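Local coordinates for protein putative efflux transporter (Bacteroides eggerthii, PDB 4L8J) that probably serves as the periplasmic membrane-fusion (adaptor) subunit of an HlyD-family efflux pump, helping to carry substrates out of the cell, at residues A[83-88]-A[110-115]. Numbering follows the deposited sequence.
Sequences TAAAQV and ANYQKA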
ATOM      1  N   THR A  83      16.856 -43.001  78.269  1.00 44.13           N
ATOM      2  CA  THR A  83      17.819 -43.498  79.270  1.00 43.31           C
ATOM      3  C   THR A  83      19.252 -43.184  78.805  1.00 45.88           C
ATOM      4  O   THR A  83      20.052 -42.712  79.612  1.00 46.74           O
ATOM      5  CB  THR A  83      17.645 -45.016  79.515  1.00 49.77           C
ATOM      6  OG1 THR A  83      16.317 -45.279  79.933  1.00 49.58           O
ATOM      7  CG2 THR A  83      18.611 -45.566  80.569  1.00 48.64           C
ATOM      8  N   ALA A  84      19.583 -43.439  77.521  1.00 41.14           N
ATOM      9  CA  ALA A  84      20.941 -43.167  77.013  1.00 39.74           C
ATOM     10  C   ALA A  84      21.249 -41.677  77.042  1.00 44.68           C
ATOM     11  O   ALA A  84      22.365 -41.302  77.389  1.00 45.21           O
ATOM     12  CB  ALA A  84      21.111 -43.708  75.604  1.00 39.53           C
ATOM     13  N   ALA A  85      20.258 -40.825  76.715  1.00 41.07           N
ATOM     14  CA  ALA A  85      20.440 -39.369  76.733  1.00 41.22           C
ATOM     15  C   ALA A  85      20.706 -38.858  78.171  1.00 44.81           C
ATOM     16  O   ALA A  85      21.597 -38.038  78.372  1.00 42.72           O
ATOM     17  CB  ALA A  85      19.211 -38.676  76.124  1.00 41.98           C
ATOM     18  N   ALA A  86      19.943 -39.360  79.159  1.00 44.78           N
ATOM     19  CA  ALA A  86      20.095 -38.976  80.563  1.00 45.25           C
ATOM     20  C   ALA A  86      21.469 -39.428  81.095  1.00 49.08           C
ATOM     21  O   ALA A  86      22.123 -38.654  81.812  1.00 49.22           O
ATOM     22  CB  ALA A  86      18.975 -39.571  81.394  1.00 46.79           C
ATOM     23  N   GLN A  87      21.893 -40.677  80.726  1.00 43.58           N
ATOM     24  CA  GLN A  87      23.174 -41.208  81.165  0.50 43.25           C
ATOM     25  C   GLN A  87      24.350 -40.379  80.581  1.00 46.49           C
ATOM     26  O   GLN A  87      25.269 -40.085  81.341  1.00 46.59           O
ATOM     27  CB  GLN A  87      23.322 -42.711  80.855  0.50 44.03           C
ATOM     28  CG  GLN A  87      24.440 -43.395  81.670  0.50 47.82           C
ATOM     29  CD  GLN A  87      24.156 -43.348  83.158  0.50 50.46           C
ATOM     30  OE1 GLN A  87      23.199 -43.938  83.639  0.50 43.74           O
ATOM     31  NE2 GLN A  87      24.919 -42.565  83.905  0.50 43.80           N
ATOM     32  N   VAL A  88      24.300 -39.922  79.297  1.00 42.67           N
ATOM     33  CA  VAL A  88      25.389 -39.100  78.720  1.00 42.61           C
ATOM     34  C   VAL A  88      25.463 -37.721  79.377  1.00 46.54           C
ATOM     35  O   VAL A  88      26.576 -37.219  79.543  1.00 44.99           O
ATOM     36  CB  VAL A  88      25.369 -38.945  77.166  1.00 47.58           C
ATOM     37  CG1 VAL A  88      26.678 -38.344  76.647  1.00 46.78           C
ATOM     38  CG2 VAL A  88      25.167 -40.275  76.504  1.00 48.01           C
ATOM     39  N   ALA A 110      28.927 -43.356  72.548  1.00 36.92           N
ATOM     40  CA  ALA A 110      28.707 -44.337  71.485  1.00 37.56           C
ATOM     41  C   ALA A 110      27.334 -44.994  71.662  1.00 40.80           C
ATOM     42  O   ALA A 110      26.589 -45.097  70.694  1.00 40.85           O
ATOM     43  CB  ALA A 110      29.822 -45.383  71.498  1.00 38.69           C
ATOM     44  N   ASN A 111      26.964 -45.343  72.901  1.00 38.16           N
ATOM     45  CA  ASN A 111      25.657 -45.924  73.239  1.00 38.92           C
ATOM     46  C   ASN A 111      24.503 -44.969  72.924  1.00 43.07           C
ATOM     47  O   ASN A 111      23.439 -45.405  72.474  1.00 43.30           O
ATOM     48  CB  ASN A 111      25.606 -46.306  74.717  1.00 41.49           C
ATOM     49  CG  ASN A 111      26.344 -47.579  75.082  1.00 66.84           C
ATOM     50  OD1 ASN A 111      26.797 -48.343  74.220  1.00 65.04           O
ATOM     51  ND2 ASN A 111      26.443 -47.861  76.389  1.00 54.70           N
ATOM     52  N   TYR A 112      24.714 -43.669  73.156  1.00 38.90           N
ATOM     53  CA  TYR A 112      23.723 -42.634  72.882  1.00 37.41           C
ATOM     54  C   TYR A 112      23.456 -42.539  71.377  1.00 39.92           C
ATOM     55  O   TYR A 112      22.295 -42.491  70.981  1.00 39.67           O
ATOM     56  CB  TYR A 112      24.197 -41.286  73.449  1.00 38.76           C
ATOM     57  CG  TYR A 112      23.377 -40.107  72.978  1.00 41.15           C
ATOM     58  CD1 TYR A 112      22.123 -39.841  73.524  1.00 43.58           C
ATOM     59  CD2 TYR A 112      23.822 -39.299  71.935  1.00 40.97           C
ATOM     60  CE1 TYR A 112      21.340 -38.787  73.057  1.00 44.21           C
ATOM     61  CE2 TYR A 112      23.044 -38.248  71.455  1.00 41.97           C
ATOM     62  CZ  TYR A 112      21.816 -37.979  72.038  1.00 52.24           C
ATOM     63  OH  TYR A 112      21.054 -36.937  71.568  1.00 61.15           O
ATOM     64  N   GLN A 113      24.513 -42.505  70.535  1.00 34.14           N
ATOM     65  CA  GLN A 113      24.328 -42.427  69.084  1.00 33.33           C
ATOM     66  C   GLN A 113      23.596 -43.677  68.563  1.00 38.44           C
ATOM     67  O   GLN A 113      22.726 -43.547  67.714  1.00 37.14           O
ATOM     68  CB  GLN A 113      25.663 -42.217  68.348  1.00 34.77           C
ATOM     69  CG  GLN A 113      26.420 -40.934  68.798  1.00 52.62           C
ATOM     70  CD  GLN A 113      25.895 -39.577  68.321  1.00 62.68           C
ATOM     71  OE1 GLN A 113      24.779 -39.426  67.794  1.00 48.78           O
ATOM     72  NE2 GLN A 113      26.710 -38.544  68.507  1.00 49.66           N
ATOM     73  N   LYS A 114      23.921 -44.870  69.102  1.00 37.74           N
ATOM     74  CA  LYS A 114      23.261 -46.133  68.756  1.00 38.35           C
ATOM     75  C   LYS A 114      21.771 -46.028  69.075  1.00 40.95           C
ATOM     76  O   LYS A 114      20.956 -46.283  68.201  1.00 41.11           O
ATOM     77  CB  LYS A 114      23.914 -47.317  69.511  1.00 40.92           C
ATOM     78  CG  LYS A 114      25.259 -47.728  68.902  1.00 57.48           C
ATOM     79  CD  LYS A 114      26.201 -48.402  69.917  1.00 70.47           C
ATOM     80  CE  LYS A 114      27.590 -48.675  69.366  1.00 78.53           C
ATOM     81  NZ  LYS A 114      28.328 -47.431  68.992  1.00 80.95           N
ATOM     82  N   ALA A 115      21.426 -45.590  70.306  1.00 37.83           N
ATOM     83  CA  ALA A 115      20.049 -45.397  70.766  1.00 38.17           C
ATOM     84  C   ALA A 115      19.324 -44.333  69.923  1.00 41.04           C
ATOM     85  O   ALA A 115      18.176 -44.538  69.552  1.00 40.85           O
ATOM     86  CB  ALA A 115      20.037 -45.006  72.230  1.00 39.02           C
TER
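Y112 lies against three residues of 83-88, its CB meeting V88 and its ring A85, while its backbone approaches A84. CG2 of V88 presses on CB of Y112 at 3.4 Å, the two side chains crossing at about a right angle. Further along the ring, CE1 of Y112 rests 3.7 Å from the methyl CB of A85, and CD1 lies equally near CA of that alanine. The small A84 lets the backbones come close: its CB stands 3.9 Å from CA of Y112 and 3.8 Å from CB of A115, one turn on. With CG of Y112 anti to its own backbone N (chi1 168°), the ring reaches across the flank of helix 68-95, past A85, and its OH hydrogen-bonds to the OH of Y81, whose ring it also meets with planes about 40° apart. A leucine in place of Y112 would probably leave the Y81 hydroxyl without this partner and uncover part of A85. The axes of 83-88 and 110-115 come within 8.7 Å at 155°, nearly antiparallel, and the contact between them is apolar. Helices 68-95 and 102-127 pair as an antiparallel helical hairpin, consistent with the one that projects from the barrel-sandwich (lipoyl-like) domain in HlyD-family membrane-fusion proteins.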